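Local structure of uncharacterized protein (Methanosaeta thermophila PT, 5HT7) at residues Pro34-Leu46 / Ala58-Asp70. The protein is a trimeric betagamma-crystallin from a thermophilic archaeon that binds transition metal ions, iron(II) among them, through its Greek key domain. Residues are numbered along the deposited sequence; the frame is centred on the assembly and turned at random.
Sequences PRSMVVLSGVWRL and AEFGPGIYPSIAD
Met-37 lays its methyl CE over one face of the Phe-60 ring, 3.8 Å from its centroid, a CH-pi contact. SD stands above the same face, 5.5 Å from that centroid, a long Met-aromatic contact. Met-37 CG stands anti to its own backbone nitrogen (chi1 171°), and a bend at chi3 (67°) turns CE onto the ring. Phe-60 points CD1 at the centre of the Tyr-65 ring face. Tyr-65 OH bonds Gly-61 O at 2.7 Å. Val-39 CG2 lies 4.0 Å from Tyr-65 CE2 and 4.1 Å from Phe-60 CB. This side is tight and largely buried.

The solvent side is looser. Arg-45 lies alongside Glu-59, their flat groups nearly parallel but stepped, OE2 tilted 21° from the guanidinium plane. NE and NH2 both grip Glu-59 OE2, each at 3.1 Å, in bent bonds from one face. A methionine here would probably leave the Glu-59 carboxylate without its charged mate.

Strands 36-39 and 63-65 pair antiparallel at one sheet's edge, 44-46 and 58-60 at the other's. Met-37 and Phe-60 meet between the two sheets of the betagamma-crystallin domain. Strand 78-81 adds Met-79 against Met-37, and Phe-18 of the second subunit packs on Val-38 and Ile-64.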
ATOM      1  N   PRO A  34      14.929   0.077  -5.996  1.00 26.73           N
ATOM      2  CA  PRO A  34      14.105  -1.064  -5.582  1.00 28.03           C
ATOM      3  C   PRO A  34      14.883  -2.378  -5.652  1.00 28.73           C
ATOM      4  O   PRO A  34      15.689  -2.561  -6.564  1.00 27.87           O
ATOM      5  CB  PRO A  34      12.944  -1.037  -6.590  1.00 28.01           C
ATOM      6  CG  PRO A  34      13.512  -0.379  -7.787  1.00 29.27           C
ATOM      7  CD  PRO A  34      14.483   0.653  -7.275  1.00 28.65           C
ATOM      8  N   ARG A  35      14.661  -3.274  -4.690  1.00 24.66           N
ATOM      9  CA  ARG A  35      15.346  -4.557  -4.681  1.00 21.72           C
ATOM     10  C   ARG A  35      14.416  -5.752  -4.742  1.00 25.61           C
ATOM     11  O   ARG A  35      14.870  -6.879  -4.919  1.00 28.34           O
ATOM     12  CB  ARG A  35      16.245  -4.658  -3.449  1.00 27.27           C
ATOM     13  CG  ARG A  35      17.392  -3.680  -3.549  1.00 26.85           C
ATOM     14  CD  ARG A  35      18.428  -3.841  -2.448  1.00 27.45           C
ATOM     15  NE  ARG A  35      19.603  -3.024  -2.767  1.00 29.04           N
ATOM     16  CZ  ARG A  35      20.642  -2.867  -1.956  1.00 31.81           C
ATOM     17  NH1 ARG A  35      20.648  -3.467  -0.769  1.00 25.76           N
ATOM     18  NH2 ARG A  35      21.670  -2.113  -2.332  1.00 29.19           N
ATOM     19  N   SER A  36      13.113  -5.522  -4.588  1.00 23.43           N
ATOM     20  CA  SER A  36      12.146  -6.569  -4.872  1.00 21.62           C
ATOM     21  C   SER A  36      10.840  -5.959  -5.354  1.00 20.20           C
ATOM     22  O   SER A  36      10.662  -4.740  -5.327  1.00 19.09           O
ATOM     23  CB  SER A  36      11.902  -7.470  -3.649  1.00 24.60           C
ATOM     24  OG  SER A  36      11.419  -6.741  -2.534  1.00 24.31           O
ATOM     25  N   MET A  37       9.945  -6.817  -5.822  1.00 20.50           N
ATOM     26  CA  MET A  37       8.736  -6.350  -6.475  1.00 20.43           C
ATOM     27  C   MET A  37       7.645  -7.400  -6.409  1.00 22.63           C
ATOM     28  O   MET A  37       7.920  -8.610  -6.463  1.00 23.08           O
ATOM     29  CB  MET A  37       9.044  -5.984  -7.935  1.00 22.62           C
ATOM     30  CG  MET A  37       7.809  -5.674  -8.790  1.00 24.93           C
ATOM     31  SD  MET A  37       8.291  -5.112 -10.441  1.00 25.55           S
ATOM     32  CE  MET A  37       9.023  -6.596 -11.119  1.00 27.94           C
ATOM     33  N   VAL A  38       6.402  -6.943  -6.264  1.00 22.59           N
ATOM     34  CA  VAL A  38       5.266  -7.828  -6.399  1.00 23.64           C
ATOM     35  C   VAL A  38       4.399  -7.315  -7.536  1.00 25.04           C
ATOM     36  O   VAL A  38       4.110  -6.123  -7.616  1.00 22.93           O
ATOM     37  CB  VAL A  38       4.433  -7.915  -5.103  1.00 23.43           C
ATOM     38  CG1 VAL A  38       3.159  -8.726  -5.354  1.00 23.34           C
ATOM     39  CG2 VAL A  38       5.260  -8.540  -3.982  1.00 22.63           C
ATOM     40  N   VAL A  39       4.030  -8.203  -8.445  1.00 23.67           N
ATOM     41  CA  VAL A  39       3.110  -7.835  -9.510  1.00 25.17           C
ATOM     42  C   VAL A  39       1.775  -8.496  -9.208  1.00 27.71           C
ATOM     43  O   VAL A  39       1.707  -9.717  -9.072  1.00 28.92           O
ATOM     44  CB  VAL A  39       3.623  -8.266 -10.896  1.00 25.18           C
ATOM     45  CG1 VAL A  39       2.547  -8.032 -11.944  1.00 30.83           C
ATOM     46  CG2 VAL A  39       4.903  -7.495 -11.249  1.00 26.99           C
ATOM     47  N   LEU A  40       0.723  -7.694  -9.084  1.00 26.97           N
ATOM     48  CA  LEU A  40      -0.585  -8.217  -8.702  1.00 32.51           C
ATOM     49  C   LEU A  40      -1.427  -8.579  -9.918  1.00 37.14           C
ATOM     50  O   LEU A  40      -2.187  -9.542  -9.900  1.00 35.41           O
ATOM     51  CB  LEU A  40      -1.328  -7.202  -7.832  1.00 30.16           C
ATOM     52  CG  LEU A  40      -0.583  -6.891  -6.528  1.00 33.19           C
ATOM     53  CD1 LEU A  40      -1.120  -5.631  -5.873  1.00 43.73           C
ATOM     54  CD2 LEU A  40      -0.682  -8.077  -5.593  1.00 33.87           C
ATOM     55  N   SER A  41      -1.291  -7.801 -10.978  1.00 35.01           N
ATOM     56  CA  SER A  41      -2.042  -8.085 -12.187  1.00 40.22           C
ATOM     57  C   SER A  41      -1.341  -7.501 -13.393  1.00 37.26           C
ATOM     58  O   SER A  41      -0.596  -6.526 -13.280  1.00 41.87           O
ATOM     59  CB  SER A  41      -3.461  -7.534 -12.080  1.00 41.21           C
ATOM     60  OG  SER A  41      -3.444  -6.125 -11.940  1.00 41.97           O
ATOM     61  N   GLY A  42      -1.581  -8.113 -14.547  1.00 40.63           N
ATOM     62  CA  GLY A  42      -1.011  -7.646 -15.790  1.00 37.73           C
ATOM     63  C   GLY A  42       0.446  -8.025 -15.935  1.00 34.92           C
ATOM     64  O   GLY A  42       1.051  -8.593 -15.020  1.00 33.88           O
ATOM     65  N   VAL A  43       0.996  -7.702 -17.100  1.00 32.90           N
ATOM     66  CA  VAL A  43       2.398  -7.909 -17.414  1.00 33.47           C
ATOM     67  C   VAL A  43       3.075  -6.550 -17.537  1.00 33.72           C
ATOM     68  O   VAL A  43       2.553  -5.650 -18.198  1.00 33.82           O
ATOM     69  CB  VAL A  43       2.570  -8.721 -18.720  1.00 37.53           C
ATOM     70  CG1 VAL A  43       4.031  -8.791 -19.129  1.00 36.06           C
ATOM     71  CG2 VAL A  43       1.992 -10.120 -18.543  1.00 37.17           C
ATOM     72  N   TRP A  44       4.229  -6.399 -16.890  1.00 29.61           N
ATOM     73  CA  TRP A  44       4.872  -5.091 -16.795  1.00 28.82           C
ATOM     74  C   TRP A  44       6.224  -5.042 -17.503  1.00 28.56           C
ATOM     75  O   TRP A  44       6.996  -6.012 -17.487  1.00 31.95           O
ATOM     76  CB  TRP A  44       5.043  -4.697 -15.322  1.00 30.50           C
ATOM     77  CG  TRP A  44       3.743  -4.399 -14.620  1.00 27.23           C
ATOM     78  CD1 TRP A  44       2.758  -5.284 -14.296  1.00 31.93           C
ATOM     79  CD2 TRP A  44       3.300  -3.122 -14.157  1.00 26.60           C
ATOM     80  NE1 TRP A  44       1.719  -4.635 -13.670  1.00 28.77           N
ATOM     81  CE2 TRP A  44       2.032  -3.305 -13.567  1.00 28.01           C
ATOM     82  CE3 TRP A  44       3.851  -1.839 -14.184  1.00 25.08           C
ATOM     83  CZ2 TRP A  44       1.306  -2.254 -13.019  1.00 26.85           C
ATOM     84  CZ3 TRP A  44       3.124  -0.798 -13.643  1.00 27.95           C
ATOM     85  CH2 TRP A  44       1.871  -1.013 -13.062  1.00 24.56           C
ATOM     86  N   ARG A  45       6.503  -3.900 -18.116  1.00 30.20           N
ATOM     87  CA  ARG A  45       7.816  -3.627 -18.673  1.00 30.84           C
ATOM     88  C   ARG A  45       8.509  -2.578 -17.799  1.00 30.79           C
ATOM     89  O   ARG A  45       7.896  -1.575 -17.413  1.00 29.41           O
ATOM     90  CB  ARG A  45       7.695  -3.148 -20.127  1.00 34.72           C
ATOM     91  CG  ARG A  45       9.016  -2.964 -20.853  1.00 33.72           C
ATOM     92  CD  ARG A  45       8.784  -2.655 -22.343  1.00 37.71           C
ATOM     93  NE  ARG A  45       7.967  -3.691 -22.982  1.00 39.55           N
ATOM     94  CZ  ARG A  45       7.369  -3.563 -24.164  1.00 44.69           C
ATOM     95  NH1 ARG A  45       7.493  -2.444 -24.865  1.00 40.93           N
ATOM     96  NH2 ARG A  45       6.646  -4.565 -24.649  1.00 47.48           N
ATOM     97  N   LEU A  46       9.770  -2.831 -17.473  1.00 28.21           N
ATOM     98  CA  LEU A  46      10.571  -1.935 -16.638  1.00 26.98           C
ATOM     99  C   LEU A  46      11.641  -1.268 -17.484  1.00 25.37           C
ATOM    100  O   LEU A  46      12.164  -1.878 -18.405  1.00 29.69           O
ATOM    101  CB  LEU A  46      11.228  -2.707 -15.497  1.00 24.71           C
ATOM    102  CG  LEU A  46      10.447  -2.979 -14.209  1.00 29.04           C
ATOM    103  CD1 LEU A  46       9.098  -3.602 -14.489  1.00 26.15           C
ATOM    104  CD2 LEU A  46      11.300  -3.880 -13.320  1.00 27.20           C
ATOM    105  N   ALA A  58      13.687  -8.513 -19.550  1.00 44.91           N
ATOM    106  CA  ALA A  58      12.766  -9.306 -18.745  1.00 44.73           C
ATOM    107  C   ALA A  58      11.452  -8.572 -18.499  1.00 47.48           C
ATOM    108  O   ALA A  58      11.455  -7.429 -18.032  1.00 44.11           O
ATOM    109  CB  ALA A  58      13.422  -9.679 -17.420  1.00 44.31           C
ATOM    110  N   GLU A  59      10.341  -9.239 -18.801  1.00 46.82           N
ATOM    111  CA  GLU A  59       9.013  -8.705 -18.515  1.00 41.45           C
ATOM    112  C   GLU A  59       8.318  -9.521 -17.431  1.00 40.39           C
ATOM    113  O   GLU A  59       8.500 -10.737 -17.341  1.00 39.47           O
ATOM    114  CB  GLU A  59       8.172  -8.671 -19.785  1.00 43.60           C
ATOM    115  CG  GLU A  59       8.722  -7.709 -20.824  1.00 46.28           C
ATOM    116  CD  GLU A  59       7.949  -7.760 -22.114  1.00 49.67           C
ATOM    117  OE1 GLU A  59       7.286  -8.791 -22.359  1.00 51.43           O
ATOM    118  OE2 GLU A  59       8.007  -6.776 -22.881  1.00 53.57           O
ATOM    119  N   PHE A  60       7.511  -8.851 -16.612  1.00 36.19           N
ATOM    120  CA  PHE A  60       7.038  -9.466 -15.373  1.00 33.85           C
ATOM    121  C   PHE A  60       5.524  -9.576 -15.294  1.00 34.93           C
ATOM    122  O   PHE A  60       4.819  -8.565 -15.276  1.00 33.82           O
ATOM    123  CB  PHE A  60       7.561  -8.678 -14.168  1.00 33.42           C
ATOM    124  CG  PHE A  60       9.061  -8.667 -14.062  1.00 34.74           C
ATOM    125  CD1 PHE A  60       9.723  -9.608 -13.287  1.00 33.07           C
ATOM    126  CD2 PHE A  60       9.809  -7.736 -14.762  1.00 35.13           C
ATOM    127  CE1 PHE A  60      11.110  -9.608 -13.201  1.00 38.11           C
ATOM    128  CE2 PHE A  60      11.186  -7.729 -14.684  1.00 36.26           C
ATOM    129  CZ  PHE A  60      11.839  -8.667 -13.901  1.00 38.41           C
ATOM    130  N   GLY A  61       5.031 -10.809 -15.239  1.00 33.15           N
ATOM    131  CA  GLY A  61       3.617 -11.054 -15.029  1.00 31.70           C
ATOM    132  C   GLY A  61       3.376 -11.183 -13.538  1.00 33.16           C
ATOM    133  O   GLY A  61       4.306 -10.999 -12.752  1.00 33.10           O
ATOM    134  N   PRO A  62       2.139 -11.508 -13.139  1.00 33.83           N
ATOM    135  CA  PRO A  62       1.802 -11.636 -11.713  1.00 33.00           C
ATOM    136  C   PRO A  62       2.748 -12.580 -10.985  1.00 34.17           C
ATOM    137  O   PRO A  62       3.103 -13.620 -11.537  1.00 32.13           O
ATOM    138  CB  PRO A  62       0.378 -12.192 -11.743  1.00 32.44           C
ATOM    139  CG  PRO A  62      -0.184 -11.651 -13.026  1.00 32.04           C
ATOM    140  CD  PRO A  62       0.960 -11.700 -14.002  1.00 32.65           C
ATOM    141  N   GLY A  63       3.176 -12.200  -9.782  1.00 28.58           N
ATOM    142  CA  GLY A  63       4.108 -13.002  -9.018  1.00 32.34           C
ATOM    143  C   GLY A  63       4.874 -12.206  -7.975  1.00 31.89           C
ATOM    144  O   GLY A  63       4.709 -10.995  -7.854  1.00 28.01           O
ATOM    145  N   ILE A  64       5.719 -12.904  -7.232  1.00 28.28           N
ATOM    146  CA  ILE A  64       6.547 -12.318  -6.188  1.00 30.13           C
ATOM    147  C   ILE A  64       8.018 -12.441  -6.587  1.00 33.16           C
ATOM    148  O   ILE A  64       8.515 -13.549  -6.817  1.00 35.91           O
ATOM    149  CB  ILE A  64       6.300 -13.011  -4.823  1.00 29.33           C
ATOM    150  CG1 ILE A  64       4.833 -12.855  -4.401  1.00 29.93           C
ATOM    151  CG2 ILE A  64       7.207 -12.445  -3.757  1.00 29.27           C
ATOM    152  CD1 ILE A  64       4.482 -13.585  -3.102  1.00 27.85           C
ATOM    153  N   TYR A  65       8.710 -11.307  -6.676  1.00 28.74           N
ATOM    154  CA  TYR A  65      10.105 -11.273  -7.133  1.00 27.98           C
ATOM    155  C   TYR A  65      11.038 -10.726  -6.055  1.00 28.23           C
ATOM    156  O   TYR A  65      11.297  -9.528  -5.998  1.00 27.16           O
ATOM    157  CB  TYR A  65      10.211 -10.441  -8.417  1.00 27.79           C
ATOM    158  CG  TYR A  65       9.261 -10.923  -9.487  1.00 32.35           C
ATOM    159  CD1 TYR A  65       9.610 -11.973 -10.331  1.00 32.61           C
ATOM    160  CD2 TYR A  65       7.999 -10.361  -9.626  1.00 29.74           C
ATOM    161  CE1 TYR A  65       8.732 -12.432 -11.303  1.00 34.21           C
ATOM    162  CE2 TYR A  65       7.116 -10.813 -10.597  1.00 34.72           C
ATOM    163  CZ  TYR A  65       7.492 -11.851 -11.433  1.00 34.60           C
ATOM    164  OH  TYR A  65       6.619 -12.310 -12.395  1.00 38.79           O
ATOM    165  N   PRO A  66      11.555 -11.619  -5.195  1.00 32.57           N
ATOM    166  CA  PRO A  66      12.250 -11.240  -3.956  1.00 29.51           C
ATOM    167  C   PRO A  66      13.603 -10.588  -4.159  1.00 29.52           C
ATOM    168  O   PRO A  66      14.125  -9.996  -3.216  1.00 28.79           O
ATOM    169  CB  PRO A  66      12.429 -12.578  -3.230  1.00 32.20           C
ATOM    170  CG  PRO A  66      11.448 -13.499  -3.864  1.00 33.96           C
ATOM    171  CD  PRO A  66      11.398 -13.078  -5.295  1.00 34.56           C
ATOM    172  N   SER A  67      14.173 -10.705  -5.355  1.00 30.87           N
ATOM    173  CA  SER A  67      15.476 -10.103  -5.625  1.00 28.49           C
ATOM    174  C   SER A  67      15.627  -9.742  -7.095  1.00 35.52           C
ATOM    175  O   SER A  67      16.149 -10.533  -7.881  1.00 38.06           O
ATOM    176  CB  SER A  67      16.598 -11.055  -5.202  1.00 36.95           C
ATOM    177  OG  SER A  67      17.867 -10.450  -5.393  1.00 40.69           O
ATOM    178  N   ILE A  68      15.188  -8.550  -7.480  1.00 33.00           N
ATOM    179  CA  ILE A  68      15.127  -8.257  -8.907  1.00 33.34           C
ATOM    180  C   ILE A  68      16.526  -8.015  -9.489  1.00 35.84           C
ATOM    181  O   ILE A  68      16.693  -7.985 -10.701  1.00 38.51           O
ATOM    182  CB  ILE A  68      14.201  -7.060  -9.211  1.00 31.68           C
ATOM    183  CG1 ILE A  68      14.621  -5.812  -8.443  1.00 30.80           C
ATOM    184  CG2 ILE A  68      12.761  -7.420  -8.873  1.00 27.46           C
ATOM    185  CD1 ILE A  68      13.707  -4.606  -8.735  1.00 32.32           C
ATOM    186  N   ALA A  69      17.527  -7.870  -8.626  1.00 36.73           N
ATOM    187  CA  ALA A  69      18.916  -7.842  -9.080  1.00 41.09           C
ATOM    188  C   ALA A  69      19.281  -9.127  -9.828  1.00 42.85           C
ATOM    189  O   ALA A  69      20.134  -9.109 -10.712  1.00 45.45           O
ATOM    190  CB  ALA A  69      19.857  -7.628  -7.913  1.00 43.82           C
ATOM    191  N   ASP A  70      18.627 -10.234  -9.486  1.00 42.14           N
ATOM    192  CA  ASP A  70      18.833 -11.492 -10.205  1.00 43.40           C
ATOM    193  C   ASP A  70      18.527 -11.356 -11.699  1.00 46.50           C
ATOM    194  O   ASP A  70      19.132 -12.032 -12.529  1.00 48.76           O
ATOM    195  CB  ASP A  70      17.973 -12.604  -9.607  1.00 41.38           C
ATOM    196  CG  ASP A  70      18.362 -12.938  -8.186  1.00 41.76           C
ATOM    197  OD1 ASP A  70      19.364 -12.372  -7.698  1.00 46.70           O
ATOM    198  OD2 ASP A  70      17.677 -13.777  -7.559  1.00 49.62           O
TER
HETATM  199  O   HOH W   1      17.528  -7.087  -5.737  1.00 33.62           O
HETATM  200  O   HOH W   2      10.987  -4.782 -18.900  1.00 36.63           O